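Local atomic coordinates of dimeric protein of unknown function and ferredoxin-like fold (Bacteroides fragilis, PDB entry 3FMB), a protein that is of unknown function but forms a dimer of ferredoxin-like subunits and belongs to the stress responsive A/B barrel (Dabb) family. Residues 20-25 / 77-82; 56-61 / 88-93; 47-52 / 60-65. One frame throughout, in Å; residues are numbered along the deposited sequence.

Interaction 1: residues 20-25 / 77-82. With SO4 (sulfate ion), chain C.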
loop_
_atom_site.group_PDB
_atom_site.type_symbol
_atom_site.label_atom_id
_atom_site.label_comp_id
_atom_site.label_asym_id
_atom_site.label_seq_id
_atom_site.Cartn_x
_atom_site.Cartn_y
_atom_site.Cartn_z
HETATM N N MSE A 20 -11.149 -10.450 8.069
HETATM C CA MSE A 20 -11.393 -9.081 7.646
HETATM C C MSE A 20 -10.552 -8.796 6.398
HETATM O O MSE A 20 -9.872 -9.682 5.896
HETATM C CB MSE A 20 -11.058 -8.130 8.808
HETATM C CG MSE A 20 -12.083 -8.131 9.953
HETATM SE SE MSE A 20 -11.551 -6.924 11.389
HETATM C CE MSE A 20 -11.736 -5.176 10.406
ATOM N N VAL A 21 -10.634 -7.565 5.900
ATOM C CA VAL A 21 -9.959 -7.157 4.668
ATOM C C VAL A 21 -9.170 -5.862 4.874
ATOM O O VAL A 21 -9.683 -4.898 5.439
ATOM C CB VAL A 21 -10.980 -6.990 3.500
ATOM C CG1 VAL A 21 -10.368 -6.268 2.331
ATOM C CG2 VAL A 21 -11.535 -8.373 3.099
ATOM N N LYS A 22 -7.919 -5.859 4.406
ATOM C CA LYS A 22 -7.149 -4.643 4.246
ATOM C C LYS A 22 -7.255 -4.150 2.808
ATOM O O LYS A 22 -7.041 -4.908 1.861
ATOM C CB LYS A 22 -5.683 -4.850 4.636
ATOM C CG LYS A 22 -5.529 -5.282 6.112
ATOM C CD LYS A 22 -4.147 -5.028 6.660
ATOM C CE LYS A 22 -3.966 -5.566 8.066
ATOM N NZ LYS A 22 -2.610 -5.187 8.580
ATOM N N HIS A 23 -7.595 -2.876 2.665
ATOM C CA HIS A 23 -7.757 -2.210 1.378
ATOM C C HIS A 23 -6.634 -1.157 1.325
ATOM O O HIS A 23 -6.639 -0.165 2.099
ATOM C CB HIS A 23 -9.146 -1.531 1.313
ATOM C CG HIS A 23 -9.347 -0.598 0.144
ATOM N ND1 HIS A 23 -9.313 -1.015 -1.165
ATOM C CD2 HIS A 23 -9.590 0.735 0.103
ATOM C CE1 HIS A 23 -9.541 0.021 -1.962
ATOM N NE2 HIS A 23 -9.679 1.105 -1.217
ATOM N N ILE A 24 -5.633 -1.409 0.492
ATOM C CA ILE A 24 -4.467 -0.527 0.419
ATOM C C ILE A 24 -4.394 0.048 -0.979
ATOM O O ILE A 24 -4.405 -0.694 -1.978
ATOM C CB ILE A 24 -3.146 -1.265 0.738
ATOM C CG1 ILE A 24 -3.225 -1.881 2.150
ATOM C CG2 ILE A 24 -1.924 -0.294 0.545
ATOM C CD1 ILE A 24 -1.840 -2.334 2.690
ATOM N N VAL A 25 -4.288 1.370 -1.052
ATOM C CA VAL A 25 -4.233 2.065 -2.367
ATOM C C VAL A 25 -3.078 3.070 -2.323
ATOM O O VAL A 25 -2.936 3.821 -1.356
ATOM C CB VAL A 25 -5.574 2.826 -2.752
ATOM C CG1 VAL A 25 -5.512 3.341 -4.230
ATOM C CG2 VAL A 25 -6.824 1.962 -2.469
ATOM N N ALA A 77 -0.515 7.295 0.117
ATOM C CA ALA A 77 -0.925 5.954 0.506
ATOM C C ALA A 77 -2.247 6.073 1.265
ATOM O O ALA A 77 -2.394 6.956 2.123
ATOM C CB ALA A 77 0.115 5.301 1.415
ATOM N N LEU A 78 -3.186 5.178 0.954
ATOM C CA LEU A 78 -4.393 4.997 1.738
ATOM C C LEU A 78 -4.349 3.584 2.314
ATOM O O LEU A 78 -4.183 2.591 1.586
ATOM C CB LEU A 78 -5.605 5.173 0.840
ATOM C CG LEU A 78 -6.975 5.166 1.547
ATOM C CD1 LEU A 78 -7.897 6.160 0.779
ATOM C CD2 LEU A 78 -7.538 3.705 1.573
ATOM N N TYR A 79 -4.431 3.506 3.622
ATOM C CA TYR A 79 -4.419 2.253 4.328
ATOM C C TYR A 79 -5.726 2.159 5.088
ATOM O O TYR A 79 -6.059 3.056 5.850
ATOM C CB TYR A 79 -3.221 2.205 5.274
ATOM C CG TYR A 79 -3.234 0.999 6.188
ATOM C CD1 TYR A 79 -2.743 -0.240 5.747
ATOM C CD2 TYR A 79 -3.798 1.070 7.465
ATOM C CE1 TYR A 79 -2.788 -1.369 6.580
ATOM C CE2 TYR A 79 -3.843 -0.067 8.295
ATOM C CZ TYR A 79 -3.339 -1.277 7.836
ATOM O OH TYR A 79 -3.365 -2.378 8.654
ATOM N N SER A 80 -6.440 1.055 4.914
ATOM C CA SER A 80 -7.747 0.929 5.518
ATOM C C SER A 80 -8.122 -0.522 5.782
ATOM O O SER A 80 -7.554 -1.448 5.187
ATOM C CB SER A 80 -8.776 1.615 4.613
ATOM O OG SER A 80 -8.881 0.944 3.389
ATOM N N GLU A 81 -9.073 -0.701 6.696
ATOM C CA GLU A 81 -9.578 -2.001 7.112
ATOM C C GLU A 81 -11.108 -2.012 7.070
ATOM O O GLU A 81 -11.764 -1.050 7.480
ATOM C CB GLU A 81 -9.092 -2.365 8.529
ATOM C CG GLU A 81 -7.554 -2.567 8.591
ATOM C CD GLU A 81 -6.996 -2.749 9.981
ATOM O OE1 GLU A 81 -7.777 -2.890 10.939
ATOM O OE2 GLU A 81 -5.762 -2.763 10.114
ATOM N N PHE A 82 -11.656 -3.134 6.587
ATOM C CA PHE A 82 -13.109 -3.377 6.483
ATOM C C PHE A 82 -13.381 -4.836 6.854
ATOM O O PHE A 82 -12.470 -5.661 6.879
ATOM C CB PHE A 82 -13.622 -3.118 5.055
ATOM C CG PHE A 82 -13.408 -1.705 4.572
ATOM C CD1 PHE A 82 -12.215 -1.332 3.950
ATOM C CD2 PHE A 82 -14.419 -0.757 4.713
ATOM C CE1 PHE A 82 -12.037 0.003 3.496
ATOM C CE2 PHE A 82 -14.257 0.534 4.301
ATOM C CZ PHE A 82 -13.076 0.935 3.677
HETATM S S SO4 C . -10.358 3.520 -3.663
HETATM O O1 SO4 C . -10.072 3.711 -2.168
HETATM O O2 SO4 C . -11.567 4.201 -4.121
HETATM O O3 SO4 C . -10.482 2.103 -4.087
HETATM O O4 SO4 C . -9.297 4.141 -4.494
#
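Two central strands of the antiparallel sheet pair here, Val-21 to Val-25 against Ala-77 to Phe-82. Val-21/Phe-82, His-23/Ser-80 and Val-25/Leu-78 are the hydrogen-bonded pairs. Lys-22/Glu-81 and Ile-24/Tyr-79 are the non-hydrogen-bonded pairs between them. The Leu-78 N to Val-25 O bond is short and straight, 2.7 Å and 172°. The ladder is less regular at its middle. There Ser-80 N reaches His-23 O only weakly, and the Ser-80 hydroxyl adds a second bond: OG donates to His-23 O at 2.8 Å. OG can do this because chi1 of 65° sets it between the backbone N and the carbonyl carbon. The same OG lies at the edge of the His-23 ring, near its plane. In this ferredoxin-like fold, strand 21-29 lies between 76-82 and 108-117, and helices pack on the face that carries Val-21, His-23, Val-25, Leu-78, Ser-80 and Phe-82. On that face His-23 NE2 gives a straight hydrogen bond of 2.8 Å to O1 of a sulfate ion, probably from the crystallisation liquor. The sulfate is also bonded to Arg-111. ND1 of His-23 is hydrogen-bonded to Asp-115, which should fix the rotation of the ring. CE1 of Phe-82 comes to 3.9 Å from CB of His-23. The other face meets the second subunit. Lys-22 runs extended beyond CG, beside Glu-81, and its NZ donates to Tyr-79 OH at 2.9 Å. The stronger partner of NZ is Glu-63 of the second subunit, a salt bridge across the dimer. CD1 of Ile-24 meets the edge of the Tyr-79 ring, 3.8 Å from Tyr-79 CD1. That ring also stacks with Tyr-79 of the second subunit.

Interaction 2: residues 56-61 / 88-93. With EDO (1,2-ethanediol), chain F; SO4 (sulfate ion), chain C.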
loop_
_atom_site.group_PDB
_atom_site.type_symbol
_atom_site.label_atom_id
_atom_site.label_comp_id
_atom_site.label_asym_id
_atom_site.label_seq_id
_atom_site.Cartn_x
_atom_site.Cartn_y
_atom_site.Cartn_z
ATOM N N ILE A 56 -19.224 7.298 7.142
ATOM C CA ILE A 56 -19.269 5.937 6.582
ATOM C C ILE A 56 -18.933 4.906 7.652
ATOM O O ILE A 56 -17.757 4.642 7.956
ATOM C CB ILE A 56 -18.304 5.758 5.373
ATOM C CG1 ILE A 56 -18.442 6.923 4.382
ATOM C CG2 ILE A 56 -18.577 4.390 4.706
ATOM C CD1 ILE A 56 -17.560 6.838 3.085
ATOM N N SER A 57 -19.979 4.327 8.219
ATOM C CA SER A 57 -19.845 3.488 9.406
ATOM C C SER A 57 -19.092 2.187 9.138
ATOM O O SER A 57 -18.476 1.637 10.048
ATOM C CB SER A 57 -21.222 3.182 9.998
ATOM O OG SER A 57 -21.922 2.284 9.163
ATOM N N VAL A 58 -19.112 1.690 7.903
ATOM C CA VAL A 58 -18.394 0.439 7.594
ATOM C C VAL A 58 -16.853 0.561 7.626
ATOM O O VAL A 58 -16.169 -0.464 7.587
ATOM C CB VAL A 58 -18.832 -0.242 6.237
ATOM C CG1 VAL A 58 -20.293 -0.631 6.261
ATOM C CG2 VAL A 58 -18.501 0.607 5.022
ATOM N N ILE A 59 -16.299 1.779 7.656
ATOM C CA ILE A 59 -14.841 1.937 7.791
ATOM C C ILE A 59 -14.409 1.520 9.187
ATOM O O ILE A 59 -14.867 2.101 10.178
ATOM C CB ILE A 59 -14.336 3.396 7.555
ATOM C CG1 ILE A 59 -14.715 3.895 6.148
ATOM C CG2 ILE A 59 -12.795 3.488 7.763
ATOM C CD1 ILE A 59 -14.518 5.466 5.964
ATOM N N ARG A 60 -13.547 0.507 9.269
ATOM C CA ARG A 60 -13.049 0.015 10.570
ATOM C C ARG A 60 -11.749 0.756 10.964
ATOM O O ARG A 60 -11.492 1.004 12.113
ATOM C CB ARG A 60 -12.824 -1.493 10.504
ATOM C CG ARG A 60 -14.074 -2.265 10.097
ATOM C CD ARG A 60 -15.111 -2.208 11.226
ATOM N NE ARG A 60 -16.376 -2.823 10.845
ATOM C CZ ARG A 60 -17.540 -2.177 10.741
ATOM N NH1 ARG A 60 -17.652 -0.885 11.026
ATOM N NH2 ARG A 60 -18.614 -2.839 10.351
ATOM N N LYS A 61 -10.954 1.122 9.976
ATOM C CA LYS A 61 -9.759 1.922 10.163
ATOM C C LYS A 61 -9.451 2.558 8.819
ATOM O O LYS A 61 -9.656 1.915 7.800
ATOM C CB LYS A 61 -8.576 1.032 10.562
ATOM C CG LYS A 61 -7.319 1.800 10.851
ATOM C CD LYS A 61 -6.255 0.889 11.429
ATOM C CE LYS A 61 -4.931 1.600 11.594
ATOM N NZ LYS A 61 -4.114 0.839 12.587
ATOM N N VAL A 88 -15.972 -2.752 1.466
ATOM C CA VAL A 88 -15.031 -1.946 0.676
ATOM C C VAL A 88 -15.773 -1.257 -0.485
ATOM O O VAL A 88 -15.563 -0.093 -0.756
ATOM C CB VAL A 88 -13.857 -2.802 0.115
ATOM C CG1 VAL A 88 -12.982 -1.990 -0.835
ATOM C CG2 VAL A 88 -13.053 -3.411 1.247
ATOM N N LYS A 89 -16.653 -1.990 -1.157
ATOM C CA LYS A 89 -17.370 -1.468 -2.300
ATOM C C LYS A 89 -18.421 -0.423 -1.867
ATOM O O LYS A 89 -18.621 0.599 -2.544
ATOM C CB LYS A 89 -17.979 -2.583 -3.101
ATOM C CG LYS A 89 -18.863 -2.077 -4.261
ATOM C CD LYS A 89 -18.691 -2.848 -5.576
ATOM C CE LYS A 89 -18.453 -1.883 -6.738
ATOM N NZ LYS A 89 -17.086 -1.289 -6.637
ATOM N N PHE A 90 -19.066 -0.668 -0.731
ATOM C CA PHE A 90 -19.973 0.330 -0.130
ATOM C C PHE A 90 -19.262 1.657 0.123
ATOM O O PHE A 90 -19.734 2.734 -0.257
ATOM C CB PHE A 90 -20.552 -0.245 1.156
ATOM C CG PHE A 90 -21.549 0.619 1.824
ATOM C CD1 PHE A 90 -22.916 0.424 1.601
ATOM C CD2 PHE A 90 -21.148 1.628 2.688
ATOM C CE1 PHE A 90 -23.831 1.204 2.220
ATOM C CE2 PHE A 90 -22.099 2.432 3.320
ATOM C CZ PHE A 90 -23.401 2.227 3.087
ATOM N N TYR A 91 -18.116 1.572 0.782
ATOM C CA TYR A 91 -17.227 2.722 0.952
ATOM C C TYR A 91 -16.811 3.377 -0.377
ATOM O O TYR A 91 -16.856 4.598 -0.525
ATOM C CB TYR A 91 -15.988 2.264 1.731
ATOM C CG TYR A 91 -14.737 3.058 1.469
ATOM C CD1 TYR A 91 -14.465 4.232 2.175
ATOM C CD2 TYR A 91 -13.811 2.626 0.528
ATOM C CE1 TYR A 91 -13.270 4.951 1.947
ATOM C CE2 TYR A 91 -12.658 3.330 0.281
ATOM C CZ TYR A 91 -12.389 4.477 0.988
ATOM O OH TYR A 91 -11.262 5.134 0.706
ATOM N N ALA A 92 -16.402 2.570 -1.353
ATOM C CA ALA A 92 -15.845 3.126 -2.604
ATOM C C ALA A 92 -16.877 3.969 -3.375
ATOM O O ALA A 92 -16.571 5.032 -3.931
ATOM C CB ALA A 92 -15.268 2.004 -3.490
ATOM N N THR A 93 -18.113 3.498 -3.369
ATOM C CA THR A 93 -19.248 4.134 -4.085
ATOM C C THR A 93 -19.973 5.213 -3.292
ATOM O O THR A 93 -20.856 5.900 -3.826
ATOM C CB THR A 93 -20.259 3.068 -4.531
ATOM O OG1 THR A 93 -20.681 2.290 -3.392
ATOM C CG2 THR A 93 -19.641 2.157 -5.576
HETATM C C1 EDO F . -14.098 -3.432 -5.942
HETATM O O1 EDO F . -13.198 -3.244 -7.054
HETATM C C2 EDO F . -13.749 -2.513 -4.775
HETATM O O2 EDO F . -14.749 -1.470 -4.552
HETATM S S SO4 C . -10.358 3.520 -3.663
HETATM O O1 SO4 C . -10.072 3.711 -2.168
HETATM O O2 SO4 C . -11.567 4.201 -4.121
HETATM O O3 SO4 C . -10.482 2.103 -4.087
HETATM O O4 SO4 C . -9.297 4.141 -4.494
#
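Tyr-91 meets Ile-56, Val-58 and Ile-59 in this contact between helix 85-93 and the loop that leads from helix 35-50 into strand 61-66 of the ferredoxin-like fold. The loop makes a type I beta turn from Ile-56 to Ile-59, with Ile-59 N bonded to Ile-56 O. Phe-90, one residue before the tyrosine, forms the outer part of the contact. Its CB bond points toward the loop. Phe-90 CD2 is 3.7 Å from CG2 of Val-58, the valine methyl that sits between backbone N and carbonyl carbon. The Phe-90 ring also receives CG2 of Ile-56 at its edge, 4.3 Å from Phe-90 CE2. All these touches between loop and helix are apolar. The arrangement seats the turn on the helix just before the chain enters the edge strand, where Arg-60 and Lys-61 both face Glu-81 in a classic beta bulge.

Followed outward, Tyr-91 begins at CB, which lies 4.5 Å from CG2 of Val-58. CG is roughly anti to the backbone N (chi1 153°), and this brings ring atom CD1 to the two isoleucines. Tyr-91 CD1 is 4.0 Å from Ile-59 CD1. The distance from Tyr-91 CD1 to Ile-56 CD1 is 4.1 Å. The Ile-56 side chain crosses the tyrosine at about a right angle, that of Ile-59 obliquely. Next, CE1 packs on Leu-52 and Ile-62. Phe-82 and His-97 bring aromatic contacts to the ring. On its other side Tyr-91 CE2 passes 3.6 Å from O1 of the sulfate ion. At the far end Tyr-91 OH makes a weak, long hydrogen bond of 3.4 Å to sulfate O1.

Interaction 3: residues 47-52 / 60-65; sequences EAIEAL and RKIEVG
Ile-49, Glu-50 and Ile-62 have the most surface buried here, with Val-64 close behind. Ile-49 sits near the C-terminal end of helix 35-50, and its side chain points toward strand 61-66. CG2 is the branch that does the touching. Ile-49 CG2 lies 3.5 Å from CD1 of Ile-62 and equally 3.5 Å from CG2 of Val-64. Both pairs are tighter than usual van der Waals contact. The methyl therefore wedges between alternate residues of the strand, whose side chains lie on the same face. Ile-49 crosses each of them at about a right angle. Ile-62 meets it also with CG1, anti to the backbone N (chi1 -162°) and 3.6 Å from Ile-49 CG2.

This is helix-on-sheet packing of the ferredoxin-like fold: helix 35-50 lies on one face, and 61-66 is one of the two outermost strands of the sheet within the subunit. Ile-49 also meets Leu-78 of the neighbouring strand, as well as Tyr-91, His-97 and Ala-100.

Glu-50 works differently. Its chain is extended beyond CG and brings the carboxylate to the outer edge of the strand. Glu-50 OE2 accepts a hydrogen bond of 3.0 Å from Val-64 N, almost straight at 177°. The N-H comes from the anti side of the carboxylate, 21° out of its plane. The carboxylate thus takes up an N-H of this edge strand. OE2 also forms a salt bridge with Lys-46, whose NZ bonds Val-64 O as well. This lysine thus joins two acceptors, Glu-50 OE2 and Val-64 O, that lie 3.4 Å apart. Between the two inward residues, Glu-63 points away from the helix. Its OE2 is hydrogen-bonded to Tyr-116 of the second subunit and salt-bridged to Lys-22 of that subunit.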
loop_
_atom_site.group_PDB
_atom_site.type_symbol
_atom_site.label_atom_id
_atom_site.label_comp_id
_atom_site.label_asym_id
_atom_site.label_seq_id
_atom_site.Cartn_x
_atom_site.Cartn_y
_atom_site.Cartn_z
ATOM N N GLU A 47 -7.130 15.141 4.296
ATOM C CA GLU A 47 -8.181 15.692 5.158
ATOM C C GLU A 47 -9.556 15.104 4.845
ATOM O O GLU A 47 -10.314 14.791 5.761
ATOM C CB GLU A 47 -8.243 17.218 5.022
ATOM C CG GLU A 47 -9.178 17.909 6.006
ATOM C CD GLU A 47 -9.427 19.373 5.650
ATOM O OE1 GLU A 47 -9.190 20.240 6.516
ATOM O OE2 GLU A 47 -9.861 19.658 4.503
ATOM N N ALA A 48 -9.871 14.978 3.556
ATOM C CA ALA A 48 -11.190 14.506 3.107
ATOM C C ALA A 48 -11.394 13.029 3.450
ATOM O O ALA A 48 -12.468 12.653 3.934
ATOM C CB ALA A 48 -11.371 14.754 1.588
ATOM N N ILE A 49 -10.370 12.210 3.204
ATOM C CA ILE A 49 -10.435 10.780 3.544
ATOM C C ILE A 49 -10.558 10.554 5.040
ATOM O O ILE A 49 -11.370 9.738 5.508
ATOM C CB ILE A 49 -9.229 9.998 2.990
ATOM C CG1 ILE A 49 -9.270 9.980 1.443
ATOM C CG2 ILE A 49 -9.210 8.560 3.577
ATOM C CD1 ILE A 49 -10.482 9.189 0.770
ATOM N N GLU A 50 -9.780 11.302 5.811
ATOM C CA GLU A 50 -9.738 11.110 7.240
ATOM C C GLU A 50 -11.034 11.586 7.954
ATOM O O GLU A 50 -11.309 11.134 9.047
ATOM C CB GLU A 50 -8.421 11.683 7.801
ATOM C CG GLU A 50 -7.235 10.800 7.305
ATOM C CD GLU A 50 -5.853 11.160 7.857
ATOM O OE1 GLU A 50 -5.710 12.263 8.402
ATOM O OE2 GLU A 50 -4.908 10.321 7.753
ATOM N N ALA A 51 -11.853 12.400 7.282
ATOM C CA ALA A 51 -13.171 12.814 7.766
ATOM C C ALA A 51 -14.285 11.790 7.490
ATOM O O ALA A 51 -15.398 11.935 7.998
ATOM C CB ALA A 51 -13.569 14.161 7.180
ATOM N N LEU A 52 -13.998 10.750 6.722
ATOM C CA LEU A 52 -15.036 9.812 6.288
ATOM C C LEU A 52 -15.582 8.876 7.357
ATOM O O LEU A 52 -16.753 8.533 7.304
ATOM C CB LEU A 52 -14.531 8.981 5.098
ATOM C CG LEU A 52 -14.251 9.700 3.769
ATOM C CD1 LEU A 52 -13.705 8.688 2.750
ATOM C CD2 LEU A 52 -15.521 10.402 3.271
ATOM N N ARG A 60 -13.547 0.507 9.269
ATOM C CA ARG A 60 -13.049 0.015 10.570
ATOM C C ARG A 60 -11.749 0.756 10.964
ATOM O O ARG A 60 -11.492 1.004 12.113
ATOM C CB ARG A 60 -12.824 -1.493 10.504
ATOM C CG ARG A 60 -14.074 -2.265 10.097
ATOM C CD ARG A 60 -15.111 -2.208 11.226
ATOM N NE ARG A 60 -16.376 -2.823 10.845
ATOM C CZ ARG A 60 -17.540 -2.177 10.741
ATOM N NH1 ARG A 60 -17.652 -0.885 11.026
ATOM N NH2 ARG A 60 -18.614 -2.839 10.351
ATOM N N LYS A 61 -10.954 1.122 9.976
ATOM C CA LYS A 61 -9.759 1.922 10.163
ATOM C C LYS A 61 -9.451 2.558 8.819
ATOM O O LYS A 61 -9.656 1.915 7.800
ATOM C CB LYS A 61 -8.576 1.032 10.562
ATOM C CG LYS A 61 -7.319 1.800 10.851
ATOM C CD LYS A 61 -6.255 0.889 11.429
ATOM C CE LYS A 61 -4.931 1.600 11.594
ATOM N NZ LYS A 61 -4.114 0.839 12.587
ATOM N N ILE A 62 -9.004 3.814 8.823
ATOM C CA ILE A 62 -8.549 4.478 7.593
ATOM C C ILE A 62 -7.508 5.533 7.956
ATOM O O ILE A 62 -7.576 6.178 8.993
ATOM C CB ILE A 62 -9.717 5.102 6.739
ATOM C CG1 ILE A 62 -9.295 5.397 5.297
ATOM C CG2 ILE A 62 -10.377 6.334 7.514
ATOM C CD1 ILE A 62 -10.482 5.397 4.270
ATOM N N GLU A 63 -6.484 5.629 7.127
ATOM C CA GLU A 63 -5.524 6.706 7.242
ATOM C C GLU A 63 -4.912 6.985 5.884
ATOM O O GLU A 63 -4.842 6.082 5.028
ATOM C CB GLU A 63 -4.429 6.334 8.237
ATOM C CG GLU A 63 -3.509 5.247 7.756
ATOM C CD GLU A 63 -2.624 4.662 8.837
ATOM O OE1 GLU A 63 -2.912 4.849 10.038
ATOM O OE2 GLU A 63 -1.654 3.967 8.477
ATOM N N VAL A 64 -4.469 8.236 5.703
ATOM C CA VAL A 64 -3.743 8.622 4.491
ATOM C C VAL A 64 -2.331 9.045 4.888
ATOM O O VAL A 64 -2.165 9.891 5.770
ATOM C CB VAL A 64 -4.471 9.741 3.719
ATOM C CG1 VAL A 64 -3.574 10.318 2.612
ATOM C CG2 VAL A 64 -5.803 9.176 3.165
ATOM N N GLY A 65 -1.356 8.450 4.218
ATOM C CA GLY A 65 0.047 8.757 4.412
ATOM C C GLY A 65 0.599 9.496 3.211
ATOM O O GLY A 65 0.364 9.139 2.081
#

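In the fold
The three contacts lie close together, with centres 10 to 11 Å apart, in one ferredoxin-like unit. Along the chain the order is 20-25, 47-52, 56-61 running on into 60-65, then 77-82 and 88-93. Interaction 1 joins two inner strands of the sheet. Interaction 3 sets helix 35-50 on the edge strand 61-66, which pairs with 76-82: Gly-65 N lies 2.8 Å from Ala-77 O. Interaction 2 holds the connecting loop against helix 85-93, and it shares Arg-60 and Lys-61 with interaction 3. Tyr-91 of interaction 2 packs on Leu-52 and Ile-62 of interaction 3. Interactions 1 and 3 also reach the second subunit, so the sheet serves both the core and the dimer.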